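Local coordinates for uncharacterized protein (Xanthomonas campestris pv. campestris, PDB 3HIU), which is of unknown function but belongs to the DUF892 family of the ferritin-like clan and folds as a four-helix bundle, at residues I32-E37 and L156-L161; D13-E18 and G65-A70. All coordinates share one frame; numbering follows the deposited sequence.

Contact 1: I32-E37 and L156-L161; sequences IEHYPE and LEREQL. With EDO (1,2-ethanediol), chain K; EDO (1,2-ethanediol), chain P; EDO (1,2-ethanediol), chain L.
His34 and Arg158 bring together the loop before helix 36-62 and the last turn of helix 124-159; their CA atoms, 9.9 Å apart, are the nearest pair, so long side chains must span the gap. Arg158 runs extended as far as CD, then bends at chi3 (-88°), which lays the guanidinium flat on the His34 imidazole with centres 4.2 Å apart and planes 19° from parallel. Arg158 CD continues the stack as a CH-pi contact over the same ring, 3.9 Å from its centroid, while Glu33 CB covers the opposite face. The Tyr35 ring stands nearly perpendicular to the guanidinium, and its OH comes to 3.7 Å from Arg158 NH1 at the guanidinium edge.

No direct hydrogen bond crosses; two waters at that edge do the work. One donates to His34 O and accepts from Arg158 NH2 at 2.9 Å; the other accepts from Arg158 NH1 and is hydrogen-bonded to Tyr35 OH, each at 2.6 Å. Together they should limit rotation of the stacked group. O2 of one ethanediol, probably from the crystallisation liquor, accepts a nearly straight hydrogen bond from Glu33 N.

Tyr35, the N-cap of helix 36-62, also packs on Ile151 and Phe155 of helix 124-159, while Glu159 salt-bridges Arg6 of the second subunit.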
loop_
_atom_site.group_PDB
_atom_site.type_symbol
_atom_site.label_atom_id
_atom_site.label_comp_id
_atom_site.label_asym_id
_atom_site.label_seq_id
_atom_site.Cartn_x
_atom_site.Cartn_y
_atom_site.Cartn_z
ATOM N N ILE B 32 -19.273 7.066 -3.643
ATOM C CA ILE B 32 -19.388 6.558 -5.011
ATOM C C ILE B 32 -20.759 6.791 -5.645
ATOM O O ILE B 32 -21.778 6.290 -5.157
ATOM C CB ILE B 32 -19.057 5.068 -5.101
ATOM C CG1 ILE B 32 -17.589 4.818 -4.732
ATOM C CG2 ILE B 32 -19.367 4.549 -6.502
ATOM C CD1 ILE B 32 -17.216 3.330 -4.590
ATOM N N GLU B 33 -20.766 7.535 -6.749
ATOM C CA GLU B 33 -21.994 7.847 -7.452
ATOM C C GLU B 33 -22.010 7.180 -8.802
ATOM O O GLU B 33 -23.069 6.951 -9.364
ATOM C CB GLU B 33 -22.103 9.348 -7.678
ATOM C CG GLU B 33 -21.653 10.198 -6.513
ATOM C CD GLU B 33 -21.591 11.679 -6.862
ATOM O OE1 GLU B 33 -20.770 12.064 -7.727
ATOM O OE2 GLU B 33 -22.364 12.458 -6.265
ATOM N N HIS B 34 -20.829 6.885 -9.334
ATOM C CA HIS B 34 -20.723 6.537 -10.748
ATOM C C HIS B 34 -20.141 5.138 -11.082
ATOM O O HIS B 34 -19.909 4.826 -12.255
ATOM C CB HIS B 34 -19.951 7.641 -11.508
ATOM C CG HIS B 34 -20.570 9.010 -11.415
ATOM N ND1 HIS B 34 -19.826 10.150 -11.180
ATOM C CD2 HIS B 34 -21.857 9.424 -11.535
ATOM C CE1 HIS B 34 -20.628 11.201 -11.160
ATOM N NE2 HIS B 34 -21.864 10.788 -11.369
ATOM N N TYR B 35 -19.914 4.298 -10.074
ATOM C CA TYR B 35 -19.335 2.970 -10.314
ATOM C C TYR B 35 -20.005 1.914 -9.466
ATOM O O TYR B 35 -19.452 1.473 -8.463
ATOM C CB TYR B 35 -17.839 2.968 -10.018
ATOM C CG TYR B 35 -17.146 4.181 -10.552
ATOM C CD1 TYR B 35 -16.613 4.189 -11.826
ATOM C CD2 TYR B 35 -17.051 5.334 -9.790
ATOM C CE1 TYR B 35 -15.992 5.310 -12.326
ATOM C CE2 TYR B 35 -16.436 6.463 -10.282
ATOM C CZ TYR B 35 -15.906 6.446 -11.548
ATOM O OH TYR B 35 -15.287 7.567 -12.044
ATOM N N PRO B 36 -21.201 1.493 -9.878
ATOM C CA PRO B 36 -21.981 0.512 -9.121
ATOM C C PRO B 36 -21.158 -0.735 -8.791
ATOM O O PRO B 36 -21.346 -1.325 -7.729
ATOM C CB PRO B 36 -23.132 0.163 -10.082
ATOM C CG PRO B 36 -23.252 1.342 -10.973
ATOM C CD PRO B 36 -21.852 1.872 -11.142
ATOM N N GLU B 37 -20.262 -1.131 -9.688
ATOM C CA GLU B 37 -19.452 -2.310 -9.453
ATOM C C GLU B 37 -18.517 -2.004 -8.297
ATOM O O GLU B 37 -18.509 -2.703 -7.288
ATOM C CB GLU B 37 -18.648 -2.667 -10.699
ATOM C CG GLU B 37 -18.751 -4.124 -11.114
ATOM C CD GLU B 37 -20.104 -4.455 -11.721
ATOM O OE1 GLU B 37 -20.182 -4.593 -12.962
ATOM O OE2 GLU B 37 -21.092 -4.563 -10.962
ATOM N N LEU B 156 -12.058 10.753 -16.258
ATOM C CA LEU B 156 -11.492 11.755 -17.149
ATOM C C LEU B 156 -12.528 12.238 -18.168
ATOM O O LEU B 156 -12.798 13.435 -18.251
ATOM C CB LEU B 156 -10.236 11.206 -17.841
ATOM C CG LEU B 156 -9.044 10.899 -16.921
ATOM C CD1 LEU B 156 -7.901 10.214 -17.672
ATOM C CD2 LEU B 156 -8.555 12.168 -16.228
ATOM N N GLU B 157 -13.111 11.297 -18.915
ATOM C CA GLU B 157 -14.102 11.592 -19.946
ATOM C C GLU B 157 -15.290 12.352 -19.394
ATOM O O GLU B 157 -15.840 13.226 -20.059
ATOM C CB GLU B 157 -14.584 10.296 -20.586
ATOM C CG GLU B 157 -13.479 9.538 -21.295
ATOM C CD GLU B 157 -13.924 8.171 -21.783
ATOM O OE1 GLU B 157 -14.796 7.555 -21.132
ATOM O OE2 GLU B 157 -13.395 7.713 -22.820
ATOM N N ARG B 158 -15.680 12.003 -18.173
ATOM C CA ARG B 158 -16.774 12.665 -17.464
ATOM C C ARG B 158 -16.394 14.094 -17.061
ATOM O O ARG B 158 -17.169 15.033 -17.263
ATOM C CB ARG B 158 -17.151 11.837 -16.229
ATOM C CG ARG B 158 -18.439 12.224 -15.530
ATOM C CD ARG B 158 -18.799 11.198 -14.428
ATOM N NE ARG B 158 -19.598 10.083 -14.936
ATOM C CZ ARG B 158 -19.243 8.800 -14.910
ATOM N NH1 ARG B 158 -18.083 8.426 -14.370
ATOM N NH2 ARG B 158 -20.071 7.882 -15.415
ATOM N N GLU B 159 -15.195 14.253 -16.509
ATOM C CA GLU B 159 -14.722 15.550 -16.023
ATOM C C GLU B 159 -14.649 16.618 -17.108
ATOM O O GLU B 159 -15.101 17.745 -16.910
ATOM C CB GLU B 159 -13.352 15.405 -15.358
ATOM C CG GLU B 159 -12.486 16.644 -15.488
ATOM C CD GLU B 159 -11.484 16.779 -14.365
ATOM O OE1 GLU B 159 -10.326 16.346 -14.542
ATOM O OE2 GLU B 159 -11.860 17.319 -13.305
ATOM N N GLN B 160 -14.074 16.256 -18.250
ATOM C CA GLN B 160 -13.850 17.197 -19.341
ATOM C C GLN B 160 -14.965 17.125 -20.387
ATOM O O GLN B 160 -14.768 17.487 -21.548
ATOM C CB GLN B 160 -12.492 16.923 -19.999
ATOM C CG GLN B 160 -12.245 15.450 -20.300
ATOM C CD GLN B 160 -11.145 15.209 -21.320
ATOM O OE1 GLN B 160 -10.205 15.994 -21.445
ATOM N NE2 GLN B 160 -11.262 14.108 -22.055
ATOM N N LEU B 161 -16.142 16.671 -19.970
ATOM C CA LEU B 161 -17.216 16.378 -20.914
ATOM C C LEU B 161 -17.626 17.602 -21.730
ATOM O O LEU B 161 -17.715 17.536 -22.958
ATOM C CB LEU B 161 -18.421 15.787 -20.186
ATOM C CG LEU B 161 -19.350 14.911 -21.022
ATOM C CD1 LEU B 161 -18.558 13.894 -21.818
ATOM C CD2 LEU B 161 -20.356 14.215 -20.126
HETATM C C1 EDO K . -16.255 0.289 -11.672
HETATM O O1 EDO K . -15.963 -0.747 -10.742
HETATM C C2 EDO K . -17.669 0.073 -12.199
HETATM O O2 EDO K . -18.591 0.197 -11.118
HETATM C C1 EDO P . -17.123 10.050 -8.927
HETATM O O1 EDO P . -15.936 9.944 -9.720
HETATM C C2 EDO P . -17.165 8.966 -7.859
HETATM O O2 EDO P . -18.516 8.525 -7.733
HETATM C C1 EDO L . -15.817 4.194 -21.113
HETATM O O1 EDO L . -15.677 5.448 -20.430
HETATM C C2 EDO L . -15.557 4.360 -22.603
HETATM O O2 EDO L . -14.604 5.411 -22.799
HETATM O O HOH W 1 -18.666 5.493 -14.653
HETATM O O HOH W 2 -16.498 9.724 -12.812
#

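Contact 2: D13-E18 and G65-A70; sequences DAYAME and GSIPTA
Tyr15 and Ala16, on one turn of helix 2-28, face the irregular chain 65-70 that follows helix 36-62, and the backbones come nearest at Ala16 and Pro68, with 6.5 Å between CA atoms. The centre of the contact is the phenol of Tyr15. With CG anti to the backbone N (chi1 -180°), the ring reaches out from the helix to the loop and presents one face to Ile67. Only the CG2 methyl of Ile67 does the touching: it lies 3.8 Å from the ring centroid and 27° off the normal, a CH-pi contact displaced toward the hydroxyl end, where Tyr15 CZ is 3.5 Å from Ile67 CG2. The other branch, CG1 and CD1, leads away from the helix.

Pro68 follows directly in the chain and meets the base of the same side chain. Its CD approaches Tyr15 CD2 at 4.0 Å, obliquely to the ring, while its CG lies near Tyr15 CB. On the neighbouring helix position Pro68 CB meets Ala16 CB at 4.5 Å, a looser touch that extends the apolar patch along the helix. Consecutive loop residues thus divide the tyrosine between them, the methyl lying over the outer part of the ring and the pyrrolidine beside its root.

The start of the inter-helix loop is in this way laid against the outside of the bundle. Around the patch, Tyr15 also touches Gln57 and Pro68 touches Leu60, both on helix 36-62, and Ser66 O is hydrogen-bonded to Gln12 on helix 2-28. Across the two segments themselves there is no hydrogen bond or salt bridge. The contact therefore rests on dispersion, on the CH-pi interaction and probably on the exclusion of water from these apolar surfaces.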
loop_
_atom_site.group_PDB
_atom_site.type_symbol
_atom_site.label_atom_id
_atom_site.label_comp_id
_atom_site.label_asym_id
_atom_site.label_seq_id
_atom_site.Cartn_x
_atom_site.Cartn_y
_atom_site.Cartn_z
ATOM N N ASP B 13 -1.967 -5.564 16.142
ATOM C CA ASP B 13 -1.782 -4.562 15.089
ATOM C C ASP B 13 -2.867 -4.748 14.035
ATOM O O ASP B 13 -3.582 -3.813 13.687
ATOM C CB ASP B 13 -0.398 -4.693 14.427
ATOM C CG ASP B 13 0.741 -4.219 15.321
ATOM O OD1 ASP B 13 0.494 -3.443 16.263
ATOM O OD2 ASP B 13 1.897 -4.619 15.079
ATOM N N ALA B 14 -2.984 -5.977 13.542
ATOM C CA ALA B 14 -3.940 -6.319 12.491
ATOM C C ALA B 14 -5.381 -6.065 12.908
ATOM O O ALA B 14 -6.172 -5.541 12.127
ATOM C CB ALA B 14 -3.771 -7.778 12.067
ATOM N N TYR B 15 -5.728 -6.451 14.131
ATOM C CA TYR B 15 -7.082 -6.249 14.616
ATOM C C TYR B 15 -7.448 -4.782 14.444
ATOM O O TYR B 15 -8.564 -4.447 14.054
ATOM C CB TYR B 15 -7.197 -6.648 16.086
ATOM C CG TYR B 15 -8.592 -6.456 16.639
ATOM C CD1 TYR B 15 -9.534 -7.472 16.557
ATOM C CD2 TYR B 15 -8.975 -5.254 17.223
ATOM C CE1 TYR B 15 -10.816 -7.305 17.051
ATOM C CE2 TYR B 15 -10.258 -5.077 17.722
ATOM C CZ TYR B 15 -11.171 -6.109 17.632
ATOM O OH TYR B 15 -12.446 -5.951 18.123
ATOM N N ALA B 16 -6.485 -3.914 14.735
ATOM C CA ALA B 16 -6.691 -2.480 14.689
ATOM C C ALA B 16 -6.627 -2.004 13.250
ATOM O O ALA B 16 -7.304 -1.060 12.859
ATOM C CB ALA B 16 -5.640 -1.788 15.524
HETATM N N MSE B 17 -5.797 -2.667 12.463
HETATM C CA MSE B 17 -5.694 -2.377 11.047
HETATM C C MSE B 17 -7.028 -2.684 10.348
HETATM O O MSE B 17 -7.474 -1.942 9.471
HETATM C CB MSE B 17 -4.552 -3.206 10.468
HETATM C CG MSE B 17 -4.165 -2.868 9.062
HETATM SE SE MSE B 17 -2.968 -4.258 8.411
HETATM C CE MSE B 17 -1.683 -4.242 9.880
ATOM N N GLU B 18 -7.662 -3.780 10.749
ATOM C CA GLU B 18 -8.941 -4.194 10.180
ATOM C C GLU B 18 -10.063 -3.261 10.575
ATOM O O GLU B 18 -11.059 -3.142 9.864
ATOM C CB GLU B 18 -9.300 -5.613 10.628
ATOM C CG GLU B 18 -8.359 -6.680 10.119
ATOM C CD GLU B 18 -8.349 -6.759 8.616
ATOM O OE1 GLU B 18 -9.240 -6.162 7.973
ATOM O OE2 GLU B 18 -7.447 -7.427 8.070
ATOM N N GLY B 65 -3.814 -12.824 24.631
ATOM C CA GLY B 65 -3.533 -11.451 24.262
ATOM C C GLY B 65 -4.813 -10.638 24.238
ATOM O O GLY B 65 -5.858 -11.106 23.783
ATOM N N SER B 66 -4.738 -9.411 24.732
ATOM C CA SER B 66 -5.924 -8.568 24.817
ATOM C C SER B 66 -6.333 -7.983 23.465
ATOM O O SER B 66 -5.598 -8.071 22.477
ATOM C CB SER B 66 -5.747 -7.463 25.873
ATOM O OG SER B 66 -4.544 -6.735 25.689
ATOM N N ILE B 67 -7.519 -7.385 23.440
ATOM C CA ILE B 67 -8.115 -6.897 22.211
ATOM C C ILE B 67 -8.093 -5.374 22.172
ATOM O O ILE B 67 -8.822 -4.722 22.914
ATOM C CB ILE B 67 -9.556 -7.396 22.069
ATOM C CG1 ILE B 67 -9.574 -8.903 21.797
ATOM C CG2 ILE B 67 -10.263 -6.660 20.943
ATOM C CD1 ILE B 67 -8.920 -9.757 22.862
ATOM N N PRO B 68 -7.250 -4.807 21.291
ATOM C CA PRO B 68 -6.943 -3.375 21.129
ATOM C C PRO B 68 -8.104 -2.378 21.366
ATOM O O PRO B 68 -9.269 -2.671 21.077
ATOM C CB PRO B 68 -6.438 -3.303 19.683
ATOM C CG PRO B 68 -5.756 -4.633 19.477
ATOM C CD PRO B 68 -6.517 -5.638 20.314
ATOM N N THR B 69 -7.764 -1.197 21.884
ATOM C CA THR B 69 -8.751 -0.175 22.235
ATOM C C THR B 69 -8.938 0.849 21.116
ATOM O O THR B 69 -7.981 1.487 20.672
ATOM C CB THR B 69 -8.353 0.564 23.523
ATOM O OG1 THR B 69 -7.870 1.875 23.205
ATOM C CG2 THR B 69 -7.277 -0.212 24.267
ATOM N N ALA B 70 -10.185 1.006 20.679
ATOM C CA ALA B 70 -10.523 1.827 19.517
ATOM C C ALA B 70 -9.944 3.244 19.541
ATOM O O ALA B 70 -9.898 3.899 20.583
ATOM C CB ALA B 70 -12.039 1.877 19.331
#

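How the contacts relate
Contacts 1 and 2 lie on opposite sides of the chain's centre, with their own centres 36 Å apart and their nearest atoms about 17 Å apart, so neither touches the other. Their segments alternate along the sequence: 13-18, 32-37, 65-70 and 156-161. Helix 36-62 links them, since contact 1 includes its beginning and contact 2 the loop that follows its end. Contact 1 joins that beginning to the C-terminal end of helix 124-159, whereas contact 2 lays the loop on helix 2-28. The two contacts thus mark distant places on the surface of the bundle, with the sodium ion bound by Thr49 and Gln52 on the helix that joins them.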